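Local atomic coordinates of NanU sialic acid binding protein (Bacteroides fragilis, PDB entry 4L7T), a protein that binds sialic acid with high affinity and, as a SusD-family protein, probably captures it at the outer membrane. Residues Asp283-Gln287 and Asn288-Gln292; Leu311-Gly314 and Gln315-Gly318. One frame throughout, in Å; residues are numbered along the deposited sequence.

Contact 1: residues Asp283-Gln287 and Asn288-Gln292; sequences DRFRQ and NLVPQ
The ring of Phe-285 crosses the side chains of Leu-289 and Val-290 at about right angles, and the two aliphatic groups reach different parts of it. Leu-289 CD1 lies 3.7 Å from Phe-285 CE1, whereas Val-290 CG2 approaches Phe-285 CE2 at 3.3 Å, a tight apolar contact. Both methyls meet the ring obliquely. Val-290 holds CG1 anti to its backbone N (chi1 175°), which leaves CG2 beside that N and turned to the ring. Edge-to-face partners Trp-281 and Tyr-366 add to the burial of Phe-285.

The backbone beneath is the short helix 284-289, a single helical stretch within the SusD-family fold. Within it one carbonyl is shared: Phe-285 O takes Leu-289 N at 3.0 Å nearly along its C=O direction, and Asn-288 N at 3.2 Å from well above the carbonyl plane. Arg-284 O, one residue back, receives a side chain. Asn-288 ND2 donates to it over 2.9 Å, with an N-H...O angle of 165°, in the carbonyl plane and on a lone pair, which tethers the amide of this buried asparagine to the preceding turn.

Arg-286 and Asp-283 form a side-on salt bridge: Arg-286 NE reaches Asp-283 OD1 at 2.9 Å and Arg-286 NH2 reaches Asp-283 OD2 at 3.0 Å, both close to the guanidinium plane. Arg-286 NH1 is left to bond Asn-317 O.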
loop_
_atom_site.group_PDB
_atom_site.type_symbol
_atom_site.label_atom_id
_atom_site.label_comp_id
_atom_site.label_asym_id
_atom_site.label_seq_id
_atom_site.Cartn_x
_atom_site.Cartn_y
_atom_site.Cartn_z
ATOM N N ASP A 283 9.297 -10.008 8.271
ATOM C CA ASP A 283 10.675 -9.595 8.470
ATOM C C ASP A 283 11.300 -8.989 7.208
ATOM O O ASP A 283 12.447 -8.550 7.264
ATOM C CB ASP A 283 11.538 -10.809 8.950
ATOM C CG ASP A 283 12.811 -10.428 9.529
ATOM O OD1 ASP A 283 12.823 -9.520 10.343
ATOM O OD2 ASP A 283 13.839 -11.132 9.204
ATOM N N ARG A 284 10.525 -8.839 6.144
ATOM C CA ARG A 284 11.128 -8.234 4.937
ATOM C C ARG A 284 11.173 -6.709 4.888
ATOM O O ARG A 284 11.855 -6.116 4.052
ATOM C CB ARG A 284 10.484 -8.852 3.760
ATOM C CG ARG A 284 10.921 -10.296 3.712
ATOM C CD ARG A 284 10.046 -11.164 2.951
ATOM N NE ARG A 284 8.626 -11.148 3.367
ATOM C CZ ARG A 284 7.700 -11.911 2.769
ATOM N NH1 ARG A 284 8.081 -12.728 1.771
ATOM N NH2 ARG A 284 6.423 -11.890 3.146
ATOM N N PHE A 285 10.491 -6.015 5.800
ATOM C CA PHE A 285 10.837 -4.658 5.941
ATOM C C PHE A 285 12.287 -4.500 6.507
ATOM O O PHE A 285 13.144 -3.709 5.975
ATOM C CB PHE A 285 9.786 -3.913 6.863
ATOM C CG PHE A 285 10.171 -2.431 7.105
ATOM C CD1 PHE A 285 9.987 -1.437 6.128
ATOM C CD2 PHE A 285 10.749 -2.009 8.327
ATOM C CE1 PHE A 285 10.351 -0.084 6.372
ATOM C CE2 PHE A 285 11.146 -0.677 8.563
ATOM C CZ PHE A 285 10.915 0.311 7.589
ATOM N N ARG A 286 12.561 -5.188 7.634
ATOM C CA ARG A 286 13.892 -5.134 8.175
ATOM C C ARG A 286 14.975 -5.541 7.159
ATOM O O ARG A 286 15.993 -4.872 7.068
ATOM C CB ARG A 286 13.981 -6.096 9.384
ATOM C CG ARG A 286 15.223 -5.828 10.249
ATOM C CD ARG A 286 15.477 -6.920 11.388
ATOM N NE ARG A 286 15.432 -8.262 10.851
ATOM C CZ ARG A 286 16.563 -8.882 10.458
ATOM N NH1 ARG A 286 17.686 -8.254 10.577
ATOM N NH2 ARG A 286 16.532 -10.092 9.917
ATOM N N GLN A 287 14.683 -6.607 6.417
ATOM C CA GLN A 287 15.673 -7.224 5.471
ATOM C C GLN A 287 15.874 -6.351 4.198
ATOM O O GLN A 287 16.818 -6.635 3.465
ATOM C CB GLN A 287 15.157 -8.568 5.037
ATOM C CG GLN A 287 15.301 -9.706 6.055
ATOM C CD GLN A 287 14.687 -10.994 5.515
ATOM O OE1 GLN A 287 14.143 -11.786 6.266
ATOM N NE2 GLN A 287 14.755 -11.193 4.203
ATOM N N ASN A 288 15.062 -5.296 3.936
ATOM C CA ASN A 288 15.222 -4.475 2.686
ATOM C C ASN A 288 15.429 -2.985 2.867
ATOM O O ASN A 288 15.939 -2.268 1.982
ATOM C CB ASN A 288 14.026 -4.674 1.765
ATOM C CG ASN A 288 14.020 -6.055 1.132
ATOM O OD1 ASN A 288 14.792 -6.330 0.198
ATOM N ND2 ASN A 288 13.172 -6.952 1.643
ATOM N N LEU A 289 14.902 -2.418 3.976
ATOM C CA LEU A 289 14.810 -0.980 4.086
ATOM C C LEU A 289 15.374 -0.427 5.390
ATOM O O LEU A 289 15.360 0.789 5.627
ATOM C CB LEU A 289 13.292 -0.622 4.044
ATOM C CG LEU A 289 12.668 -0.596 2.629
ATOM C CD1 LEU A 289 11.119 -0.150 2.709
ATOM C CD2 LEU A 289 13.383 0.232 1.597
ATOM N N VAL A 290 15.957 -1.305 6.222
ATOM C CA VAL A 290 16.502 -0.876 7.520
ATOM C C VAL A 290 18.021 -1.011 7.423
ATOM O O VAL A 290 18.485 -2.071 7.067
ATOM C CB VAL A 290 15.923 -1.741 8.680
ATOM C CG1 VAL A 290 16.623 -1.337 10.043
ATOM C CG2 VAL A 290 14.317 -1.500 8.710
ATOM N N PRO A 291 18.766 0.040 7.783
ATOM C CA PRO A 291 20.242 -0.077 7.727
ATOM C C PRO A 291 20.854 -1.075 8.754
ATOM O O PRO A 291 20.240 -1.476 9.746
ATOM C CB PRO A 291 20.728 1.340 7.944
ATOM C CG PRO A 291 19.622 1.984 8.804
ATOM C CD PRO A 291 18.332 1.354 8.339
ATOM N N GLN A 292 22.104 -1.451 8.466
ATOM C CA GLN A 292 22.792 -2.487 9.221
ATOM C C GLN A 292 23.470 -1.910 10.464
ATOM O O GLN A 292 24.118 -0.859 10.380
ATOM C CB GLN A 292 23.853 -3.120 8.254
ATOM C CG GLN A 292 24.506 -4.371 8.914
ATOM C CD GLN A 292 25.819 -4.722 8.279
ATOM O OE1 GLN A 292 25.997 -5.863 7.804
ATOM N NE2 GLN A 292 26.787 -3.833 8.418
#

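Contact 2: residues Leu311-Gly314 and Gln315-Gly318; sequences LPEG and QLNG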
loop_
_atom_site.group_PDB
_atom_site.type_symbol
_atom_site.label_atom_id
_atom_site.label_comp_id
_atom_site.label_asym_id
_atom_site.label_seq_id
_atom_site.Cartn_x
_atom_site.Cartn_y
_atom_site.Cartn_z
ATOM N N LEU A 311 23.436 6.833 19.545
ATOM C CA LEU A 311 22.062 7.355 19.287
ATOM C C LEU A 311 21.055 6.236 19.221
ATOM O O LEU A 311 21.463 5.074 19.077
ATOM C CB LEU A 311 22.022 8.107 17.980
ATOM C CG LEU A 311 22.772 9.457 17.972
ATOM C CD1 LEU A 311 22.971 9.969 16.551
ATOM C CD2 LEU A 311 21.942 10.448 18.754
ATOM N N PRO A 312 19.724 6.569 19.269
ATOM C CA PRO A 312 18.735 5.462 19.185
ATOM C C PRO A 312 18.806 4.715 17.856
ATOM O O PRO A 312 18.452 3.520 17.804
ATOM C CB PRO A 312 17.346 6.155 19.298
ATOM C CG PRO A 312 17.593 7.650 19.375
ATOM C CD PRO A 312 19.103 7.919 19.299
ATOM N N GLU A 313 19.215 5.407 16.805
ATOM C CA GLU A 313 19.481 4.694 15.527
ATOM C C GLU A 313 20.406 3.468 15.598
ATOM O O GLU A 313 20.283 2.545 14.725
ATOM C CB GLU A 313 20.017 5.673 14.485
ATOM C CG GLU A 313 18.912 6.562 13.940
ATOM C CD GLU A 313 18.711 7.850 14.753
ATOM O OE1 GLU A 313 19.271 7.937 15.902
ATOM O OE2 GLU A 313 17.983 8.762 14.235
ATOM N N GLY A 314 21.293 3.413 16.622
ATOM C CA GLY A 314 22.282 2.333 16.832
ATOM C C GLY A 314 21.554 1.025 17.147
ATOM O O GLY A 314 22.142 -0.086 17.037
ATOM N N GLN A 315 20.251 1.116 17.451
ATOM C CA GLN A 315 19.395 -0.091 17.618
ATOM C C GLN A 315 18.876 -0.696 16.306
ATOM O O GLN A 315 18.302 -1.770 16.328
ATOM C CB GLN A 315 18.157 0.218 18.499
ATOM C CG GLN A 315 18.522 0.657 19.915
ATOM C CD GLN A 315 17.469 1.595 20.487
ATOM O OE1 GLN A 315 16.330 1.713 19.938
ATOM N NE2 GLN A 315 17.819 2.291 21.583
ATOM N N LEU A 316 18.990 -0.007 15.177
ATOM C CA LEU A 316 18.437 -0.566 13.900
ATOM C C LEU A 316 19.345 -1.622 13.324
ATOM O O LEU A 316 20.528 -1.430 13.298
ATOM C CB LEU A 316 18.377 0.570 12.898
ATOM C CG LEU A 316 17.449 1.719 13.329
ATOM C CD1 LEU A 316 17.558 2.920 12.381
ATOM C CD2 LEU A 316 16.000 1.214 13.449
ATOM N N ASN A 317 18.819 -2.769 12.922
ATOM C CA ASN A 317 19.714 -3.764 12.350
ATOM C C ASN A 317 19.035 -4.570 11.305
ATOM O O ASN A 317 18.445 -5.659 11.574
ATOM C CB ASN A 317 20.300 -4.715 13.449
ATOM C CG ASN A 317 21.327 -5.680 12.849
ATOM O OD1 ASN A 317 22.099 -5.276 11.962
ATOM N ND2 ASN A 317 21.348 -6.935 13.306
ATOM N N GLY A 318 19.183 -4.100 10.057
ATOM C CA GLY A 318 18.585 -4.755 8.946
ATOM C C GLY A 318 19.585 -4.726 7.789
ATOM O O GLY A 318 20.793 -4.641 8.001
HETATM O O HOH W 1 22.059 0.777 13.372
#
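The side-chain amide of Gln-315 lies flat against the carbonyl oxygen of Pro-312, which sits over one face of it: Pro-312 O is 3.4 Å from Gln-315 CD and 3.5 Å from Gln-315 OE1, and the approach runs close to perpendicular to the amide plane. This is van der Waals packing: Pro-312 O lies over the face, both it and Gln-315 OE1 are acceptors, and OE1 accepts from Arg-377 NE. The first torsion sets CG beside the backbone N and anti to the carbonyl carbon (chi1 -62°), and the extended chain beyond CG then carries the amide back over Pro-312.

The backbone underneath is a short 3-10 segment, identified by successive bonds from residue i+3 to residue i. Gly-314 N donates to Leu-311 O, Gln-315 N to Pro-312 O at 3.0 Å, and Leu-316 N to Glu-313 O at 2.9 Å. In the last two the N-H...O angles both exceed 160°.

Leu-316 and Glu-313 have side chains lying side by side and pointing the same way, but they touch lightly, with Glu-313 CG 4.2 Å from Leu-316 CD1. Leu-316 CG presses closer to the backbone, 3.3 Å from Glu-313 O. A water donates to both Glu-313 O (2.8 Å) and Leu-316 O (2.7 Å), bridging the last turn to the extended chain that follows.

How the contacts relate
Followed from the N terminus, the chain first forms contact 1, which closes a local turn within the short helix 284-289, then passes through helix 293-299 and a loop before contact 2 closes its 3-10 turn. The two are in series and neither nest nor cross. Their centres are 12 Å apart, yet the tail of contact 2 returns alongside contact 1: Gly-318 N lies 2.8 Å from Pro-291 O, a probable hydrogen bond, and Gln-292 CB packs 3.4 Å from Gly-318 O. Further backbone bonds between Arg-286 and Leu-319 and between Asn-288 and Arg-321 join helix 284-289 to the chain that leads into strand 323-324.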